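Local coordinates for protein fibroblast growth factor 18 (Homo sapiens, PDB 4CJM) that signals as a secreted growth factor through fibroblast growth factor receptors, regulating cell proliferation, differentiation and migration and supporting bone development, at residues 39-42 against 47-50; 68-71 against 76-79; 80-83 against 89-92. All coordinates share one frame; numbering follows the deposited sequence.

In the fold
All three contacts belong to the beta-trefoil fold of the fibroblast growth factors. Contacts 1 and 3 are antiparallel hairpins of one sheet, in which strands 47-52 and 80-84 are neighbours; their centres lie about 11 Å apart. V48 N and F80 O, 2.8 Å apart, probably form a hydrogen bond, and I50 CD1 packs on L92 CD1 at 3.6 Å. Contact 2, centred about 12 Å from contact 1, touches that hairpin where V79 CG1 lies 3.8 Å from Q47 CB. It runs straight on into contact 3, V79 preceding F80, although their centres are about 16 Å apart. Sulfate ions, probably from the crystallisation liquor, lie beside contacts 1 and 2.

Contact 1: residues 39-42 against 47-50; sequences VETD and QVRI
The beta hairpin of strands 37-41 and 47-52, part of the beta-trefoil of this growth factor, is joined here by E40 and R49, a hydrogen-bonded antiparallel pair. E40 N gives its hydrogen to R49 O at 2.9 Å, nearly straight at 170°, and R49 N returns a bond to E40 O at 3.0 Å; both donors lie in the plane of the carbonyl they meet. Beyond the strand end D42 N donates a hydrogen bond to Q47 O at 3.2 Å from a position tilted 28° out of the carbonyl plane. V39, T41, V48 and I50 share the face on which the apolar contacts form. With CG1 of V39 anti to the backbone N (chi1 -178°), that methyl reaches diagonally to V48 CB at 4.0 Å, while CG2 approaches I50 CG1 at 4.3 Å. Beta-branched valine and isoleucine suit these extended, buried positions, and V48 and I50 continue onto L92. T41 lies alongside V48, both side chains pointing the same way, its OG1 3.9 Å from V48 CG1; a threonine keeps the branched shape where the face is partly exposed. On the other face stand E40 and R49. E40 OE1 is 4.7 Å from R49 NH1, beyond a salt bridge, and R49 NE is instead hydrogen-bonded to G73 O. At the turn D42 OD1 accepts from G45 N. The backbone bonds therefore fix the pairing, the valines and isoleucine, with T41 at the more open end, make up one face, and the opposite charges on the other probably add a modest long-range attraction.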
ATOM      1  N   VAL A  39       1.409  -2.134 -10.037  1.00 23.24           N
ATOM      2  CA  VAL A  39       1.329  -0.754  -9.639  1.00 23.14           C
ATOM      3  C   VAL A  39       1.315   0.136 -10.864  1.00 26.40           C
ATOM      4  O   VAL A  39       2.177   0.047 -11.746  1.00 27.87           O
ATOM      5  CB  VAL A  39       2.513  -0.352  -8.766  1.00 22.53           C
ATOM      6  CG1 VAL A  39       2.376   1.096  -8.337  1.00 21.64           C
ATOM      7  CG2 VAL A  39       2.579  -1.252  -7.548  1.00 21.40           C
ATOM      8  N   GLU A  40       0.298   0.981 -10.925  1.00 28.05           N
ATOM      9  CA  GLU A  40       0.079   1.843 -12.060  1.00 32.16           C
ATOM     10  C   GLU A  40       0.516   3.230 -11.631  1.00 31.70           C
ATOM     11  O   GLU A  40       0.098   3.687 -10.589  1.00 28.42           O
ATOM     12  CB  GLU A  40      -1.415   1.820 -12.382  1.00 36.20           C
ATOM     13  CG  GLU A  40      -1.761   2.407 -13.734  1.00 42.23           C
ATOM     14  CD  GLU A  40      -3.189   2.089 -14.134  1.00 46.83           C
ATOM     15  OE1 GLU A  40      -3.976   1.623 -13.260  1.00 52.17           O
ATOM     16  OE2 GLU A  40      -3.520   2.297 -15.319  1.00 49.69           O
ATOM     17  N   THR A  41       1.373   3.884 -12.407  1.00 34.22           N
ATOM     18  CA  THR A  41       1.894   5.203 -12.036  1.00 35.66           C
ATOM     19  C   THR A  41       1.495   6.211 -13.112  1.00 37.02           C
ATOM     20  O   THR A  41       1.807   6.008 -14.268  1.00 39.28           O
ATOM     21  CB  THR A  41       3.430   5.179 -11.860  1.00 38.68           C
ATOM     22  OG1 THR A  41       3.801   4.115 -10.974  1.00 41.69           O
ATOM     23  CG2 THR A  41       3.935   6.487 -11.268  1.00 40.26           C
ATOM     24  N   ASP A  42       0.779   7.275 -12.761  1.00 36.69           N
ATOM     25  CA  ASP A  42       0.320   8.236 -13.820  1.00 38.67           C
ATOM     26  C   ASP A  42       1.512   8.969 -14.470  1.00 37.68           C
ATOM     27  O   ASP A  42       2.643   8.858 -13.989  1.00 36.21           O
ATOM     28  CB  ASP A  42      -0.825   9.192 -13.386  1.00 40.14           C
ATOM     29  CG  ASP A  42      -0.443  10.204 -12.306  1.00 41.81           C
ATOM     30  OD1 ASP A  42       0.658  10.761 -12.296  1.00 43.37           O
ATOM     31  OD2 ASP A  42      -1.319  10.484 -11.462  1.00 44.95           O
ATOM     32  N   GLN A  47       1.002   9.908  -8.445  1.00 27.78           N
ATOM     33  CA  GLN A  47      -0.082   9.050  -7.994  1.00 26.55           C
ATOM     34  C   GLN A  47       0.046   7.606  -8.485  1.00 25.04           C
ATOM     35  O   GLN A  47       0.635   7.346  -9.533  1.00 25.43           O
ATOM     36  CB  GLN A  47      -1.406   9.598  -8.455  1.00 28.23           C
ATOM     37  CG  GLN A  47      -1.757  10.904  -7.798  1.00 32.14           C
ATOM     38  CD  GLN A  47      -3.120  11.470  -8.201  1.00 35.95           C
ATOM     39  OE1 GLN A  47      -3.720  11.074  -9.206  1.00 38.72           O
ATOM     40  NE2 GLN A  47      -3.611  12.404  -7.404  1.00 36.17           N
ATOM     41  N   VAL A  48      -0.460   6.680  -7.674  1.00 22.31           N
ATOM     42  CA  VAL A  48      -0.389   5.262  -7.971  1.00 21.32           C
ATOM     43  C   VAL A  48      -1.686   4.561  -7.628  1.00 20.97           C
ATOM     44  O   VAL A  48      -2.379   4.946  -6.696  1.00 19.33           O
ATOM     45  CB  VAL A  48       0.766   4.554  -7.207  1.00 19.46           C
ATOM     46  CG1 VAL A  48       2.103   5.156  -7.593  1.00 20.23           C
ATOM     47  CG2 VAL A  48       0.573   4.607  -5.701  1.00 17.59           C
ATOM     48  N   ARG A  49      -1.974   3.514  -8.385  1.00 22.15           N
ATOM     49  CA  ARG A  49      -2.973   2.538  -8.004  1.00 22.20           C
ATOM     50  C   ARG A  49      -2.243   1.237  -7.786  1.00 20.72           C
ATOM     51  O   ARG A  49      -1.373   0.870  -8.568  1.00 21.62           O
ATOM     52  CB  ARG A  49      -4.025   2.371  -9.089  1.00 25.99           C
ATOM     53  CG  ARG A  49      -5.335   3.077  -8.763  1.00 29.19           C
ATOM     54  CD  ARG A  49      -6.487   2.831  -9.762  1.00 34.84           C
ATOM     55  NE  ARG A  49      -7.399   3.983  -9.848  1.00 42.57           N
ATOM     56  CZ  ARG A  49      -7.215   5.122 -10.529  1.00 47.07           C
ATOM     57  NH1 ARG A  49      -6.106   5.338 -11.236  1.00 52.04           N
ATOM     58  NH2 ARG A  49      -8.167   6.062 -10.497  1.00 44.77           N
ATOM     59  N   ILE A  50      -2.619   0.530  -6.733  1.00 19.11           N
ATOM     60  CA  ILE A  50      -1.988  -0.721  -6.381  1.00 18.56           C
ATOM     61  C   ILE A  50      -2.993  -1.871  -6.428  1.00 19.55           C
ATOM     62  O   ILE A  50      -4.003  -1.871  -5.721  1.00 19.60           O
ATOM     63  CB  ILE A  50      -1.374  -0.618  -4.990  1.00 17.66           C
ATOM     64  CG1 ILE A  50      -0.376   0.536  -4.981  1.00 17.75           C
ATOM     65  CG2 ILE A  50      -0.666  -1.914  -4.619  1.00 17.70           C
ATOM     66  CD1 ILE A  50       0.158   0.849  -3.614  1.00 16.71           C
TER

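Contact 2: residues 68-71 against 76-79; sequences VGKP and KECV. With SO4 (sulfate ion), chain F.
K70, on strand 67-70 of the beta-trefoil, reaches across to C78 and E77 in the loop that leads into strand 80-84. The apolar part of this sparse contact is made by the lysine stem, whose CD passes 4.4 Å from C78 SG. That sulfur is bonded to C60 in a disulfide, which ties the loop to strand 58-61, the hairpin partner of strand 67-70; a long aliphatic chain suits a place beside it, since its methylenes can lie near the sulfur while the ammonium group goes on toward E77. Electrostatics come next. The bend at chi3 (71°) turns the end of K70 so that NZ stands 4.1 Å from E77 OE1, opposite charges that probably attract weakly, at a distance beyond a salt bridge. E77 OE2 has a firmer partner in the hydroxyl of Y97, which would help to hold the carboxylate in place. Within the loop, V79 N hydrogen-bonds to K76 O at 3.2 Å, closing the short 3-10 turn. The last group is anion binding: a sulfate, probably from the crystallisation liquor, also hydrogen-bonded to S75 OG, sits at the start of this turn. K76 uses its backbone amide rather than its ammonium group, with N 3.1 Å from sulfate O1 and, more weakly, 3.2 Å from O3.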
ATOM      1  N   VAL A  68      -8.589  -1.666   2.615  1.00 19.16           N
ATOM      2  CA  VAL A  68      -9.523  -2.677   2.186  1.00 19.79           C
ATOM      3  C   VAL A  68      -9.229  -2.957   0.708  1.00 18.98           C
ATOM      4  O   VAL A  68      -8.728  -2.085  -0.008  1.00 18.02           O
ATOM      5  CB  VAL A  68     -10.958  -2.175   2.547  1.00 21.69           C
ATOM      6  CG1 VAL A  68     -11.393  -0.949   1.744  1.00 21.56           C
ATOM      7  CG2 VAL A  68     -12.006  -3.268   2.451  1.00 24.53           C
ATOM      8  N   GLY A  69      -9.410  -4.208   0.286  1.00 19.32           N
ATOM      9  CA  GLY A  69      -9.269  -4.568  -1.122  1.00 19.31           C
ATOM     10  C   GLY A  69     -10.622  -4.462  -1.791  1.00 20.61           C
ATOM     11  O   GLY A  69     -11.636  -4.844  -1.204  1.00 21.13           O
ATOM     12  N   LYS A  70     -10.639  -3.945  -3.021  1.00 21.17           N
ATOM     13  CA  LYS A  70     -11.887  -3.809  -3.785  1.00 23.51           C
ATOM     14  C   LYS A  70     -11.698  -4.195  -5.239  1.00 24.40           C
ATOM     15  O   LYS A  70     -10.681  -3.856  -5.849  1.00 24.05           O
ATOM     16  CB  LYS A  70     -12.384  -2.367  -3.741  1.00 24.36           C
ATOM     17  CG  LYS A  70     -12.590  -1.837  -2.336  1.00 24.52           C
ATOM     18  CD  LYS A  70     -12.996  -0.387  -2.344  1.00 25.85           C
ATOM     19  CE  LYS A  70     -14.402  -0.201  -2.852  1.00 28.97           C
ATOM     20  NZ  LYS A  70     -14.876   1.141  -2.431  1.00 31.04           N
ATOM     21  N   PRO A  71     -12.692  -4.869  -5.824  1.00 26.29           N
ATOM     22  CA  PRO A  71     -12.567  -5.202  -7.236  1.00 27.68           C
ATOM     23  C   PRO A  71     -12.602  -3.971  -8.136  1.00 28.70           C
ATOM     24  O   PRO A  71     -11.944  -3.939  -9.172  1.00 29.39           O
ATOM     25  CB  PRO A  71     -13.758  -6.123  -7.491  1.00 29.85           C
ATOM     26  CG  PRO A  71     -14.744  -5.801  -6.423  1.00 30.19           C
ATOM     27  CD  PRO A  71     -13.989  -5.258  -5.256  1.00 27.83           C
ATOM     28  N   LYS A  76     -11.399   7.362  -6.031  1.00 33.86           N
ATOM     29  CA  LYS A  76     -10.207   8.089  -5.612  1.00 33.25           C
ATOM     30  C   LYS A  76      -9.643   7.538  -4.274  1.00 28.89           C
ATOM     31  O   LYS A  76      -8.486   7.756  -3.935  1.00 26.62           O
ATOM     32  CB  LYS A  76     -10.478   9.585  -5.511  1.00 36.90           C
ATOM     33  CG  LYS A  76      -9.208  10.415  -5.269  1.00 39.44           C
ATOM     34  CD  LYS A  76      -9.370  11.932  -5.367  1.00 44.02           C
ATOM     35  CE  LYS A  76      -8.231  12.523  -6.173  1.00 48.36           C
ATOM     36  NZ  LYS A  76      -8.400  13.941  -6.591  1.00 53.25           N
ATOM     37  N   GLU A  77     -10.471   6.820  -3.531  1.00 27.12           N
ATOM     38  CA  GLU A  77     -10.017   6.095  -2.362  1.00 24.91           C
ATOM     39  C   GLU A  77      -8.995   5.008  -2.711  1.00 23.08           C
ATOM     40  O   GLU A  77      -8.325   4.484  -1.826  1.00 22.54           O
ATOM     41  CB  GLU A  77     -11.206   5.438  -1.661  1.00 26.07           C
ATOM     42  CG  GLU A  77     -12.210   6.407  -1.057  1.00 28.32           C
ATOM     43  CD  GLU A  77     -13.293   5.702  -0.262  1.00 30.62           C
ATOM     44  OE1 GLU A  77     -13.592   4.523  -0.565  1.00 32.41           O
ATOM     45  OE2 GLU A  77     -13.850   6.319   0.674  1.00 32.80           O
ATOM     46  N   CYS A  78      -8.883   4.656  -3.989  1.00 22.95           N
ATOM     47  CA  CYS A  78      -7.942   3.632  -4.420  1.00 21.69           C
ATOM     48  C   CYS A  78      -6.685   4.217  -5.067  1.00 21.13           C
ATOM     49  O   CYS A  78      -5.926   3.496  -5.699  1.00 21.54           O
ATOM     50  CB  CYS A  78      -8.631   2.678  -5.380  1.00 23.23           C
ATOM     51  SG  CYS A  78     -10.111   1.906  -4.672  1.00 24.99           S
ATOM     52  N   VAL A  79      -6.441   5.508  -4.851  1.00 20.98           N
ATOM     53  CA  VAL A  79      -5.262   6.191  -5.358  1.00 20.70           C
ATOM     54  C   VAL A  79      -4.418   6.720  -4.197  1.00 20.00           C
ATOM     55  O   VAL A  79      -4.940   7.171  -3.173  1.00 20.73           O
ATOM     56  CB  VAL A  79      -5.648   7.390  -6.234  1.00 22.16           C
ATOM     57  CG1 VAL A  79      -4.411   8.063  -6.812  1.00 22.92           C
ATOM     58  CG2 VAL A  79      -6.574   6.947  -7.345  1.00 23.35           C
TER
HETATM   59  S   SO4 F1181     -14.459   9.175  -5.087  1.00 73.63           S
HETATM   60  O1  SO4 F1181     -13.721   9.313  -6.366  1.00 60.86           O
HETATM   61  O2  SO4 F1181     -14.764  10.521  -4.539  1.00 69.95           O
HETATM   62  O3  SO4 F1181     -13.643   8.443  -4.095  1.00 94.55           O
HETATM   63  O4  SO4 F1181     -15.693   8.397  -5.328  1.00 85.08           O

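Contact 3: residues 80-83 against 89-92; sequences FIEK and YTAL
K83 and A91 form a hydrogen-bonded antiparallel pair in the beta hairpin of strands 80-84 and 90-94, within the beta-trefoil fold. Two bonds hold the pair: K83 N to A91 O at 3.0 Å, almost linear at 177°, and A91 N to K83 O at 2.8 Å, with the donor in the carbonyl plane. Tight packing gathers toward L92, which lies buried and shares a sheet face with E82. F80 CB meets L92 CB at 4.3 Å, and CD2 of the F80 ring comes obliquely to L92 O; a large aromatic and a branched aliphatic residue fit this interior, where F80 also packs on V48 and L92 on I50. L92 CD2 rests 4.2 Å from E82 CB, extending the apolar contact to the stem of an acidic residue. The K83 side is looser. Its CB faces A91 O, but bends at chi2 and chi4 lead the chain away, and NZ forms a salt bridge with E118; a long, flexible lysine can reach that partner, whereas small A91 fits its buried place in the strand. E82 stays on the face of L92, though partly exposed, and its OE2 forms a salt bridge with K127. An extended chain, with CG anti to the backbone N (chi1 174°), carries the carboxylate across T90, and OE2 ends 3.8 Å from T90 CG2.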
ATOM      1  N   PHE A  80      -3.105   6.632  -4.361  1.00 19.14           N
ATOM      2  CA  PHE A  80      -2.180   7.052  -3.352  1.00 18.01           C
ATOM      3  C   PHE A  80      -1.144   7.927  -3.976  1.00 19.33           C
ATOM      4  O   PHE A  80      -0.866   7.824  -5.161  1.00 19.72           O
ATOM      5  CB  PHE A  80      -1.552   5.838  -2.666  1.00 16.47           C
ATOM      6  CG  PHE A  80      -2.561   4.994  -1.948  1.00 15.75           C
ATOM      7  CD1 PHE A  80      -3.230   3.967  -2.597  1.00 16.12           C
ATOM      8  CD2 PHE A  80      -2.872   5.270  -0.633  1.00 15.02           C
ATOM      9  CE1 PHE A  80      -4.183   3.225  -1.920  1.00 16.54           C
ATOM     10  CE2 PHE A  80      -3.821   4.549   0.043  1.00 14.86           C
ATOM     11  CZ  PHE A  80      -4.482   3.528  -0.587  1.00 15.78           C
ATOM     12  N   ILE A  81      -0.583   8.796  -3.148  1.00 20.57           N
ATOM     13  CA  ILE A  81       0.493   9.668  -3.530  1.00 22.70           C
ATOM     14  C   ILE A  81       1.749   8.976  -3.024  1.00 22.17           C
ATOM     15  O   ILE A  81       1.841   8.613  -1.857  1.00 20.29           O
ATOM     16  CB  ILE A  81       0.360  11.058  -2.874  1.00 23.91           C
ATOM     17  CG1 ILE A  81      -1.049  11.669  -3.116  1.00 26.77           C
ATOM     18  CG2 ILE A  81       1.555  11.915  -3.266  1.00 25.25           C
ATOM     19  CD1 ILE A  81      -1.455  11.925  -4.555  1.00 29.19           C
ATOM     20  N   GLU A  82       2.707   8.784  -3.916  1.00 24.84           N
ATOM     21  CA  GLU A  82       3.924   8.067  -3.591  1.00 26.91           C
ATOM     22  C   GLU A  82       5.035   9.042  -3.285  1.00 28.38           C
ATOM     23  O   GLU A  82       5.390   9.862  -4.123  1.00 29.83           O
ATOM     24  CB  GLU A  82       4.326   7.204  -4.760  1.00 30.64           C
ATOM     25  CG  GLU A  82       5.666   6.532  -4.566  1.00 36.17           C
ATOM     26  CD  GLU A  82       5.968   5.517  -5.643  1.00 41.78           C
ATOM     27  OE1 GLU A  82       5.514   5.693  -6.804  1.00 44.69           O
ATOM     28  OE2 GLU A  82       6.674   4.545  -5.323  1.00 45.35           O
ATOM     29  N   LYS A  83       5.579   8.951  -2.079  1.00 28.79           N
ATOM     30  CA  LYS A  83       6.673   9.810  -1.659  1.00 30.00           C
ATOM     31  C   LYS A  83       7.883   8.979  -1.271  1.00 27.89           C
ATOM     32  O   LYS A  83       7.795   8.137  -0.368  1.00 26.90           O
ATOM     33  CB  LYS A  83       6.256  10.572  -0.413  1.00 31.57           C
ATOM     34  CG  LYS A  83       5.211  11.654  -0.619  1.00 38.09           C
ATOM     35  CD  LYS A  83       4.105  11.571   0.428  1.00 40.74           C
ATOM     36  CE  LYS A  83       3.109  12.717   0.293  1.00 42.70           C
ATOM     37  NZ  LYS A  83       3.356  13.807   1.273  1.00 46.77           N
ATOM     38  N   TYR A  89      12.964   5.345   2.575  1.00 19.53           N
ATOM     39  CA  TYR A  89      11.783   4.501   2.498  1.00 17.51           C
ATOM     40  C   TYR A  89      10.753   5.216   1.659  1.00 16.82           C
ATOM     41  O   TYR A  89      10.858   6.419   1.417  1.00 17.60           O
ATOM     42  CB  TYR A  89      11.213   4.202   3.875  1.00 16.54           C
ATOM     43  CG  TYR A  89      12.084   3.266   4.676  1.00 17.33           C
ATOM     44  CD1 TYR A  89      13.133   3.760   5.465  1.00 18.89           C
ATOM     45  CD2 TYR A  89      11.853   1.890   4.669  1.00 16.62           C
ATOM     46  CE1 TYR A  89      13.915   2.902   6.216  1.00 20.00           C
ATOM     47  CE2 TYR A  89      12.623   1.034   5.422  1.00 17.67           C
ATOM     48  CZ  TYR A  89      13.653   1.543   6.187  1.00 19.40           C
ATOM     49  OH  TYR A  89      14.433   0.703   6.934  1.00 20.96           O
ATOM     50  N   THR A  90       9.757   4.467   1.221  1.00 15.81           N
ATOM     51  CA  THR A  90       8.684   5.013   0.446  1.00 15.59           C
ATOM     52  C   THR A  90       7.461   5.027   1.317  1.00 14.25           C
ATOM     53  O   THR A  90       7.227   4.074   2.062  1.00 13.77           O
ATOM     54  CB  THR A  90       8.435   4.141  -0.795  1.00 15.97           C
ATOM     55  OG1 THR A  90       9.540   4.261  -1.698  1.00 18.03           O
ATOM     56  CG2 THR A  90       7.186   4.590  -1.538  1.00 15.86           C
ATOM     57  N   ALA A  91       6.694   6.111   1.259  1.00 14.18           N
ATOM     58  CA  ALA A  91       5.375   6.150   1.900  1.00 13.65           C
ATOM     59  C   ALA A  91       4.272   6.311   0.870  1.00 13.40           C
ATOM     60  O   ALA A  91       4.502   6.827  -0.234  1.00 13.77           O
ATOM     61  CB  ALA A  91       5.281   7.276   2.923  1.00 14.45           C
ATOM     62  N   LEU A  92       3.071   5.894   1.271  1.00 12.85           N
ATOM     63  CA  LEU A  92       1.889   5.970   0.425  1.00 12.89           C
ATOM     64  C   LEU A  92       0.763   6.706   1.143  1.00 13.22           C
ATOM     65  O   LEU A  92       0.098   6.155   2.016  1.00 12.87           O
ATOM     66  CB  LEU A  92       1.445   4.551   0.060  1.00 12.51           C
ATOM     67  CG  LEU A  92       2.435   3.750  -0.807  1.00 12.84           C
ATOM     68  CD1 LEU A  92       1.997   2.309  -0.884  1.00 12.46           C
ATOM     69  CD2 LEU A  92       2.586   4.328  -2.216  1.00 13.45           C
TER